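PDB 5IK2: ATP synthase epsilon chain from Caldalkalibacillus thermarum TA2.A1, which forms part of the F1 sector of the ATP synthase, can bind ATP, and probably takes part in making ATP from ADP with the energy of a proton gradient. Local coordinates for residues L60-G65 with A124-Q129; T102-L107 with K112-H117; A20-A25 with G33-H38; P11-F16 with P85-V90. The protein carries 2 engineered substitutions. All blocks are in the same frame, centred on the assembly; numbering follows the deposited sequence.

Contact 1: L60-G65 with A124-Q129; sequences LIAVSG and AEVRLQ
A62 on strand 57-64 sets its methyl against V126 of helix 114-133, and that small apolar meeting is the heart of the contact. V126 crosses to the strand with one branch. Its CG1 stands anti to the backbone N (chi1 168°) and comes to 3.8 Å from A62 CB. The same methyl lies alongside the strand backbone, 4.1 Å from V63 N, while CG2 is turned back beside V126's own N. A62 CB in turn sits over the helix backbone, 3.8 Å from V126 O and 4.0 Å from R127 CA. With an alanine methyl on the strand side, the helix comes close: the short axes pass at 7.7 Å and are almost exactly antiparallel, at 176°.

R127 takes part with the root of its side chain, CG lying 4.3 Å from A62 CB. Beyond a first torsion of -81° the chain is extended and leads away from A62 to E83, where NH2 makes a salt bridge. Nearby, S64 OG hydrogen-bonds T81 OG1 and, weakly, R123 NE. ATP has been seen bound at R127, R123, T81 and E83 in this protein; none is bound to this chain.

No hydrogen bond joins the two segments. The chemistry is therefore divided: aliphatic groups hold the helix against the sandwich, as in the compact form known for epsilon subunits, while the polar ends gather beside them at the ATP site, where E83 probably offsets the charge of R127.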
# COMPACT_ATOMS: atom_id res chain seq x y z
N LEU H 60 -2.84 16.29 65.65
CA LEU H 60 -1.86 15.23 65.87
C LEU H 60 -1.16 14.89 64.56
O LEU H 60 -1.81 14.70 63.54
CB LEU H 60 -2.54 13.97 66.41
CG LEU H 60 -3.31 14.08 67.73
CD1 LEU H 60 -3.92 12.73 68.10
CD2 LEU H 60 -2.43 14.58 68.86
N ILE H 61 0.18 14.82 64.59
CA ILE H 61 0.99 14.36 63.47
C ILE H 61 1.74 13.10 63.91
O ILE H 61 2.46 13.13 64.91
CB ILE H 61 2.02 15.43 63.01
CG1 ILE H 61 1.32 16.77 62.70
CG2 ILE H 61 2.81 14.95 61.80
CD1 ILE H 61 1.21 17.71 63.88
N ALA H 62 1.55 12.01 63.17
CA ALA H 62 2.26 10.76 63.44
C ALA H 62 3.71 10.89 62.99
O ALA H 62 3.96 10.95 61.79
CB ALA H 62 1.58 9.60 62.72
N VAL H 63 4.64 10.94 63.94
CA VAL H 63 6.07 11.13 63.66
C VAL H 63 6.87 9.91 64.11
O VAL H 63 6.68 9.41 65.23
CB VAL H 63 6.62 12.40 64.35
CG1 VAL H 63 8.13 12.54 64.14
CG2 VAL H 63 5.89 13.64 63.84
N SER H 64 7.78 9.44 63.25
CA SER H 64 8.69 8.34 63.57
C SER H 64 10.10 8.64 63.05
O SER H 64 10.26 9.16 61.94
CB SER H 64 8.19 7.01 62.99
OG SER H 64 8.45 6.91 61.60
N GLY H 65 11.11 8.32 63.86
CA GLY H 65 12.51 8.51 63.49
C GLY H 65 12.88 9.96 63.27
O GLY H 65 13.47 10.30 62.24
N ALA H 124 3.94 1.91 62.81
CA ALA H 124 2.60 1.45 62.45
C ALA H 124 1.54 1.81 63.49
O ALA H 124 0.47 2.29 63.14
CB ALA H 124 2.60 -0.05 62.21
N GLU H 125 1.85 1.56 64.77
CA GLU H 125 0.91 1.84 65.87
C GLU H 125 0.63 3.33 66.06
O GLU H 125 -0.51 3.72 66.34
CB GLU H 125 1.39 1.20 67.18
CG GLU H 125 1.31 -0.32 67.18
CD GLU H 125 1.71 -0.94 68.51
OE1 GLU H 125 2.69 -0.49 69.13
OE2 GLU H 125 1.03 -1.91 68.92
N VAL H 126 1.66 4.16 65.91
CA VAL H 126 1.52 5.62 65.99
C VAL H 126 0.68 6.17 64.83
O VAL H 126 -0.12 7.09 65.02
CB VAL H 126 2.89 6.33 66.08
CG1 VAL H 126 2.78 7.83 65.88
CG2 VAL H 126 3.54 6.03 67.43
N ARG H 127 0.86 5.60 63.63
CA ARG H 127 0.01 5.93 62.48
C ARG H 127 -1.47 5.60 62.71
O ARG H 127 -2.35 6.33 62.25
CB ARG H 127 0.51 5.22 61.21
CG ARG H 127 1.68 5.93 60.54
CD ARG H 127 2.28 5.08 59.43
NE ARG H 127 3.29 5.80 58.66
CZ ARG H 127 4.05 5.27 57.70
NH1 ARG H 127 3.92 3.99 57.35
NH2 ARG H 127 4.94 6.03 57.07
N LEU H 128 -1.74 4.49 63.41
CA LEU H 128 -3.10 4.09 63.76
C LEU H 128 -3.72 4.99 64.84
O LEU H 128 -4.91 5.32 64.76
CB LEU H 128 -3.14 2.62 64.21
CG LEU H 128 -2.80 1.61 63.11
CD1 LEU H 128 -2.37 0.28 63.70
CD2 LEU H 128 -3.98 1.41 62.15
N GLN H 129 -2.93 5.38 65.84
CA GLN H 129 -3.37 6.32 66.89
C GLN H 129 -3.82 7.67 66.33
O GLN H 129 -4.87 8.19 66.72
CB GLN H 129 -2.26 6.56 67.92
CG GLN H 129 -2.02 5.43 68.90
CD GLN H 129 -0.82 5.68 69.81
OE1 GLN H 129 -0.60 6.81 70.26
NE2 GLN H 129 -0.05 4.64 70.08

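Contact 2: T102-L107 with K112-H117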
# COMPACT_ATOMS: atom_id res chain seq x y z
N THR H 102 4.01 -9.98 65.18
CA THR H 102 4.07 -11.45 65.18
C THR H 102 5.50 -11.98 65.00
O THR H 102 5.85 -13.02 65.56
CB THR H 102 3.15 -12.08 64.12
OG1 THR H 102 3.49 -11.58 62.82
CG2 THR H 102 1.68 -11.78 64.42
N ILE H 103 6.31 -11.27 64.21
CA ILE H 103 7.75 -11.57 64.07
C ILE H 103 8.49 -11.26 65.38
O ILE H 103 9.33 -12.05 65.82
CB ILE H 103 8.40 -10.79 62.90
CG1 ILE H 103 7.81 -11.25 61.56
CG2 ILE H 103 9.92 -10.97 62.88
CD1 ILE H 103 8.10 -10.33 60.39
N LEU H 104 8.17 -10.11 65.99
CA LEU H 104 8.82 -9.66 67.23
C LEU H 104 8.60 -10.60 68.42
O LEU H 104 9.48 -10.74 69.27
CB LEU H 104 8.35 -8.24 67.60
CG LEU H 104 9.22 -7.45 68.58
CD1 LEU H 104 10.46 -6.91 67.88
CD2 LEU H 104 8.42 -6.31 69.20
N LYS H 105 7.43 -11.23 68.48
CA LYS H 105 7.09 -12.19 69.55
C LYS H 105 8.03 -13.40 69.65
O LYS H 105 8.21 -13.95 70.74
CB LYS H 105 5.63 -12.66 69.41
CG LYS H 105 4.61 -11.65 69.92
CD LYS H 105 3.22 -11.94 69.39
CE LYS H 105 2.22 -10.90 69.88
NZ LYS H 105 0.87 -11.09 69.29
N ARG H 106 8.62 -13.81 68.52
CA ARG H 106 9.59 -14.92 68.48
C ARG H 106 11.04 -14.43 68.29
O ARG H 106 11.83 -15.05 67.57
CB ARG H 106 9.20 -15.94 67.39
CG ARG H 106 9.11 -15.38 65.97
CD ARG H 106 9.14 -16.48 64.92
NE ARG H 106 8.91 -15.95 63.57
CZ ARG H 106 9.81 -15.30 62.83
NH1 ARG H 106 11.05 -15.07 63.27
NH2 ARG H 106 9.46 -14.87 61.62
N LEU H 107 11.39 -13.32 68.95
CA LEU H 107 12.73 -12.73 68.86
C LEU H 107 13.15 -12.13 70.20
O LEU H 107 12.39 -11.37 70.81
CB LEU H 107 12.76 -11.64 67.79
CG LEU H 107 12.68 -12.06 66.32
CD1 LEU H 107 12.50 -10.84 65.43
CD2 LEU H 107 13.92 -12.85 65.90
N LYS H 112 19.96 -9.46 65.42
CA LYS H 112 20.27 -8.52 64.34
C LYS H 112 19.08 -7.65 63.95
O LYS H 112 19.22 -6.43 63.82
CB LYS H 112 20.76 -9.31 63.11
CG LYS H 112 21.23 -8.48 61.92
CD LYS H 112 21.61 -9.37 60.75
CE LYS H 112 21.88 -8.57 59.49
NZ LYS H 112 23.08 -7.71 59.60
N ASP H 113 17.91 -8.27 63.79
CA ASP H 113 16.72 -7.62 63.22
C ASP H 113 15.67 -7.17 64.25
O ASP H 113 14.55 -6.81 63.86
CB ASP H 113 16.07 -8.58 62.21
CG ASP H 113 17.02 -8.99 61.09
OD1 ASP H 113 17.55 -8.09 60.40
OD2 ASP H 113 17.24 -10.20 60.90
N TYR H 114 16.01 -7.15 65.54
CA TYR H 114 15.05 -6.80 66.60
C TYR H 114 14.66 -5.32 66.57
O TYR H 114 13.48 -4.98 66.66
CB TYR H 114 15.60 -7.17 67.98
CG TYR H 114 14.63 -6.90 69.12
CD1 TYR H 114 13.60 -7.79 69.41
CD2 TYR H 114 14.75 -5.75 69.91
CE1 TYR H 114 12.71 -7.55 70.45
CE2 TYR H 114 13.86 -5.50 70.95
CZ TYR H 114 12.85 -6.40 71.21
OH TYR H 114 11.97 -6.15 72.24
N LEU H 115 15.66 -4.44 66.47
CA LEU H 115 15.43 -2.99 66.42
C LEU H 115 14.68 -2.55 65.16
O LEU H 115 13.86 -1.63 65.22
CB LEU H 115 16.75 -2.22 66.52
CG LEU H 115 17.54 -2.37 67.83
CD1 LEU H 115 18.93 -1.76 67.68
CD2 LEU H 115 16.80 -1.74 69.00
N ARG H 116 14.96 -3.19 64.03
CA ARG H 116 14.32 -2.86 62.75
C ARG H 116 12.81 -3.13 62.79
O ARG H 116 12.02 -2.30 62.33
CB ARG H 116 14.97 -3.62 61.58
CG ARG H 116 14.68 -3.01 60.22
CD ARG H 116 15.54 -3.60 59.10
NE ARG H 116 14.80 -4.55 58.25
CZ ARG H 116 14.69 -5.87 58.45
NH1 ARG H 116 15.27 -6.47 59.49
NH2 ARG H 116 13.99 -6.60 57.59
N HIS H 117 12.42 -4.28 63.34
CA HIS H 117 11.00 -4.65 63.46
C HIS H 117 10.27 -3.85 64.55
O HIS H 117 9.11 -3.47 64.36
CB HIS H 117 10.83 -6.15 63.71
CG HIS H 117 11.30 -7.02 62.58
ND1 HIS H 117 11.03 -6.73 61.26
CD2 HIS H 117 11.98 -8.19 62.57
CE1 HIS H 117 11.55 -7.67 60.49
NE2 HIS H 117 12.13 -8.57 61.26
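I103 lays its CG2 methyl over H117, 3.5 Å from H117 CD2, with I103 CB above one face of the imidazole. L107 comes to the same ring from another quarter: its CD1 lies at the edge, near the ring plane, 3.9 Å from H117 CD2. One aliphatic chain covers a face and the other meets the edge, each crossing the H117 side chain at about a right angle. Next along sits the second aromatic, Y114. A first torsion near 180° (chi1 -177°) swings its ring away from its own N and across to the other segment, where L104 CD1 meets Y114 CE1 at 3.5 Å in an oblique approach. L107 adds its backbone here, L107 O being 3.9 Å from Y114 CE1, so the ring packs on a leucine and on the turn itself. That turn, type I from L104 to L107, is closed by a weak bond of 3.2 Å from L107 N to L104 O.

The packed side gives way to an outer side of charged residues. K105 points away from residues 112-117, and the R106 guanidinium folds back over I103 O. In 112-117, D113 holds the N-cap position, yet its carboxylate makes no capping bond; D113 OD1 instead pairs with R116 NH1 at 2.9 Å in a salt bridge. R116 NE also has a long, weak ion pair with an acidic side chain of another protein chain.

The contact closes the far end of the helical hairpin, where helix 90-104 hands over to helix 114-133. H117 also meets the ring of H100 on the first helix, and L104 reaches K118 and L121 on the second, far from the strands of the sandwich.

Contact 3: A20-A25 with G33-H38; sequences ADIVIA and GVMAGH
This is the beta hairpin of strands 19-26 and 31-34, part of the beta-sandwich domain. V23 and V34 form its antiparallel hydrogen-bonded pair: V23 N donates to V34 O at 2.9 Å, and V34 N returns the bond to V23 O at 3.0 Å. Neither donor lies in the plane of the carbonyl it meets; they are tilted from it by 24° and 34°. I22 adds a CA-H...O contact, I22 CA lying 3.5 Å from V34 O, so that this oxygen is approached by two neighbouring residues of the facing strand. On the side of the valines, V23 CB and V34 CB are 4.4 Å apart.

I22 carries much of the side-chain contact. With chi1 at -176° its longer branch turns from the residue's own N and over toward the partner strand, where CG1 meets M35 CG at 3.7 Å. Beyond it, I22 CD1 reaches G33 CA at 4.0 Å. M35 lies across the isoleucine, its CG also 3.6 Å from D21 O. I24 closes in from further along, its CD1 4.1 Å from G33 CA in the non-hydrogen-bonded pair. Cutting I22 back to an alanine would probably leave M35 without its apolar mate, and G33 with one isoleucine end on it instead of two.

The hairpin is built into the sandwich through strand 19-26, which also pairs antiparallel with strands 48-54 and 4-9. V23 packs on V50 and V6, while V34 presses on L68 and V70 of strand 66-70, so the two valines turn inward to the core.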
# COMPACT_ATOMS: atom_id res chain seq x y z
N ALA H 20 1.91 28.19 66.47
CA ALA H 20 1.29 27.40 67.53
C ALA H 20 1.47 28.04 68.91
O ALA H 20 2.46 28.73 69.16
CB ALA H 20 1.88 26.00 67.54
N ASP H 21 0.50 27.80 69.79
CA ASP H 21 0.59 28.24 71.19
C ASP H 21 1.59 27.38 71.95
O ASP H 21 2.43 27.90 72.69
CB ASP H 21 -0.78 28.16 71.87
CG ASP H 21 -1.78 29.15 71.30
OD1 ASP H 21 -1.45 30.35 71.19
OD2 ASP H 21 -2.91 28.73 70.97
N ILE H 22 1.48 26.07 71.77
CA ILE H 22 2.40 25.10 72.37
C ILE H 22 2.56 23.88 71.45
O ILE H 22 1.60 23.47 70.79
CB ILE H 22 1.94 24.68 73.79
CG1 ILE H 22 2.95 23.74 74.45
CG2 ILE H 22 0.55 24.05 73.76
CD1 ILE H 22 2.78 23.61 75.95
N VAL H 23 3.76 23.31 71.42
CA VAL H 23 4.07 22.11 70.65
C VAL H 23 4.46 20.99 71.63
O VAL H 23 5.53 21.03 72.23
CB VAL H 23 5.23 22.35 69.65
CG1 VAL H 23 5.55 21.09 68.85
CG2 VAL H 23 4.88 23.50 68.71
N ILE H 24 3.57 20.00 71.77
CA ILE H 24 3.79 18.88 72.68
C ILE H 24 4.48 17.76 71.90
O ILE H 24 3.88 17.18 70.99
CB ILE H 24 2.47 18.36 73.30
CG1 ILE H 24 1.64 19.50 73.93
CG2 ILE H 24 2.75 17.27 74.34
CD1 ILE H 24 2.30 20.22 75.09
N ALA H 25 5.73 17.47 72.25
CA ALA H 25 6.53 16.42 71.60
C ALA H 25 7.15 15.50 72.65
O ALA H 25 7.59 15.97 73.70
CB ALA H 25 7.61 17.05 70.74
N GLY H 33 7.21 20.50 76.23
CA GLY H 33 6.11 21.43 75.95
C GLY H 33 6.68 22.75 75.47
O GLY H 33 6.83 23.69 76.25
N VAL H 34 7.01 22.80 74.18
CA VAL H 34 7.73 23.94 73.60
C VAL H 34 6.78 25.10 73.27
O VAL H 34 5.90 24.97 72.42
CB VAL H 34 8.50 23.53 72.32
CG1 VAL H 34 9.23 24.72 71.71
CG2 VAL H 34 9.47 22.40 72.64
N MET H 35 6.98 26.22 73.96
CA MET H 35 6.26 27.47 73.70
C MET H 35 7.26 28.53 73.23
O MET H 35 8.46 28.24 73.08
CB MET H 35 5.54 27.93 74.98
CG MET H 35 4.46 26.96 75.45
SD MET H 35 3.58 27.47 76.94
CE MET H 35 2.76 28.96 76.37
N ALA H 36 6.78 29.74 72.96
CA ALA H 36 7.63 30.85 72.52
C ALA H 36 8.65 31.25 73.59
O ALA H 36 8.36 31.19 74.79
CB ALA H 36 6.78 32.05 72.13
N GLY H 37 9.83 31.66 73.14
CA GLY H 37 10.92 32.06 74.04
C GLY H 37 11.58 30.92 74.80
O GLY H 37 12.07 31.12 75.91
N HIS H 38 11.60 29.73 74.20
CA HIS H 38 12.27 28.57 74.79
C HIS H 38 13.77 28.65 74.48
O HIS H 38 14.17 29.22 73.46
CB HIS H 38 11.68 27.27 74.23
CG HIS H 38 12.09 26.04 74.98
ND1 HIS H 38 13.31 25.42 74.79
CD2 HIS H 38 11.43 25.30 75.91
CE1 HIS H 38 13.39 24.36 75.58
NE2 HIS H 38 12.27 24.27 76.26

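Contact 4: P11-F16 with P85-V90. Engineered in segment 85-90: A89 (natural residue Asp).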
# COMPACT_ATOMS: atom_id res chain seq x y z
N PRO H 11 12.38 14.32 54.63
CA PRO H 11 13.28 14.52 53.49
C PRO H 11 12.62 14.94 52.17
O PRO H 11 13.27 15.60 51.35
CB PRO H 11 13.94 13.15 53.32
CG PRO H 11 13.94 12.57 54.69
CD PRO H 11 12.68 13.06 55.34
N GLU H 12 11.35 14.59 51.99
CA GLU H 12 10.66 14.76 50.70
C GLU H 12 9.65 15.93 50.65
O GLU H 12 9.41 16.46 49.56
CB GLU H 12 10.00 13.44 50.25
CG GLU H 12 9.11 12.73 51.27
CD GLU H 12 9.83 11.75 52.19
OE1 GLU H 12 10.98 11.34 51.90
OE2 GLU H 12 9.24 11.37 53.23
N ARG H 13 9.09 16.34 51.79
CA ARG H 13 8.09 17.42 51.81
C ARG H 13 7.93 18.09 53.18
O ARG H 13 8.39 17.56 54.20
CB ARG H 13 6.73 16.89 51.35
CG ARG H 13 6.07 15.95 52.36
CD ARG H 13 5.06 15.01 51.71
NE ARG H 13 4.50 14.09 52.70
CZ ARG H 13 3.54 14.38 53.58
NH1 ARG H 13 2.98 15.59 53.63
NH2 ARG H 13 3.12 13.44 54.42
N LYS H 14 7.26 19.24 53.18
CA LYS H 14 6.81 19.90 54.41
C LYS H 14 5.41 19.41 54.75
O LYS H 14 4.52 19.42 53.90
CB LYS H 14 6.80 21.42 54.24
CG LYS H 14 8.18 22.01 53.97
CD LYS H 14 8.18 23.52 54.18
CE LYS H 14 9.56 24.11 53.96
NZ LYS H 14 9.59 25.57 54.28
N VAL H 15 5.22 19.00 56.01
CA VAL H 15 3.98 18.36 56.46
C VAL H 15 3.08 19.33 57.23
O VAL H 15 1.87 19.37 56.98
CB VAL H 15 4.30 17.13 57.35
CG1 VAL H 15 3.02 16.41 57.78
CG2 VAL H 15 5.24 16.18 56.62
N PHE H 16 3.65 20.08 58.16
CA PHE H 16 2.92 21.09 58.93
C PHE H 16 3.63 22.44 58.86
O PHE H 16 4.86 22.50 58.87
CB PHE H 16 2.79 20.66 60.40
CG PHE H 16 1.88 21.54 61.22
CD1 PHE H 16 0.52 21.29 61.28
CD2 PHE H 16 2.40 22.63 61.92
CE1 PHE H 16 -0.32 22.10 62.03
CE2 PHE H 16 1.56 23.45 62.67
CZ PHE H 16 0.20 23.18 62.72
N PRO H 85 -3.65 13.10 60.12
CA PRO H 85 -4.61 11.97 60.11
C PRO H 85 -5.17 11.60 58.73
O PRO H 85 -5.24 10.41 58.40
CB PRO H 85 -5.73 12.48 61.02
CG PRO H 85 -5.08 13.47 61.92
CD PRO H 85 -4.08 14.16 61.05
N GLU H 86 -5.53 12.61 57.94
CA GLU H 86 -6.15 12.41 56.62
C GLU H 86 -5.26 11.73 55.57
O GLU H 86 -5.77 11.11 54.64
CB GLU H 86 -6.71 13.73 56.06
CG GLU H 86 -5.69 14.82 55.71
CD GLU H 86 -5.53 15.90 56.77
OE1 GLU H 86 -5.69 15.60 57.98
OE2 GLU H 86 -5.23 17.05 56.40
N GLU H 87 -3.93 11.85 55.71
CA GLU H 87 -2.98 11.33 54.71
C GLU H 87 -2.23 10.05 55.16
O GLU H 87 -1.13 9.78 54.67
CB GLU H 87 -2.02 12.45 54.27
CG GLU H 87 -1.00 12.92 55.31
CD GLU H 87 -0.37 14.27 54.99
OE1 GLU H 87 -0.52 14.78 53.86
OE2 GLU H 87 0.28 14.84 55.89
N ILE H 88 -2.85 9.27 56.04
CA ILE H 88 -2.30 7.99 56.51
C ILE H 88 -3.06 6.83 55.85
O ILE H 88 -4.29 6.80 55.89
CB ILE H 88 -2.42 7.86 58.06
CG1 ILE H 88 -1.47 8.85 58.74
CG2 ILE H 88 -2.11 6.44 58.53
CD1 ILE H 88 -1.81 9.13 60.19
N ALA H 89 -2.32 5.90 55.26
CA ALA H 89 -2.90 4.66 54.72
C ALA H 89 -3.19 3.68 55.86
O ALA H 89 -2.27 3.07 56.41
CB ALA H 89 -1.97 4.04 53.69
N VAL H 90 -4.47 3.54 56.22
CA VAL H 90 -4.88 2.82 57.43
C VAL H 90 -4.69 1.31 57.31
O VAL H 90 -4.16 0.67 58.22
CB VAL H 90 -6.34 3.17 57.83
CG1 VAL H 90 -6.82 2.32 59.01
CG2 VAL H 90 -6.45 4.65 58.17
O HOH W 1 0.60 17.69 54.92
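R13 and E87 each start with CG set between the backbone N and the carbonyl carbon (chi1 71° and 70°) and then stretch out, so that two long side chains approach from opposite directions and meet at their charged ends. R13 NH2 and E87 OE2 are 3.5 Å apart, a salt bridge whose hydrogen bond is weak. OE2 lies at the guanidinium edge, but the carboxylate plane is turned 77° from the guanidinium plane, so the two groups do not pair flat. V15 borders both groups: its CG2 lies over one face of the R13 guanidinium, toward its rim, and its CG1 is 3.7 Å from E87 OE2.

Water 1 links the V15 backbone to the ion pair. It is 2.9 Å from V15 O and 3.0 Å from E87 OE2; two protons cannot serve every acceptor in reach, so these two bonds need not both be made at once. R13 NH1 gives the water a weak bond at 3.4 Å. Were R13 a leucine, the E87 carboxylate would be likely to lose its positive partner, and water 1 the NH1 donor.

E87 OE2 also accepts from L84 N, which ties the carboxylate to its own loop. The chemistry is a loose, partly water-mediated ion pair between the sandwich edge and the connection leading to helix 90-104.

From the N terminus, contact 4 opens first at P11-F16. Contact 3 then opens at A20-A25 and closes at G33-H38, a short hairpin wholly within contact 4's long loop. L60-G65 opens contact 1 before P85-V90 closes contact 4, so these two loops cross. They also touch in space: L60 and A62 pack on P85 and I88, and R127 on I88. Contact 2 opens and closes next, and A124-Q129 finally closes contact 1 around it. Contact 1 ties helix 114-133 to the sandwich and contact 4 the connection before helix 90-104; contact 2 joins the two helices and contact 3 two strands, on opposite sides of the chain's centre.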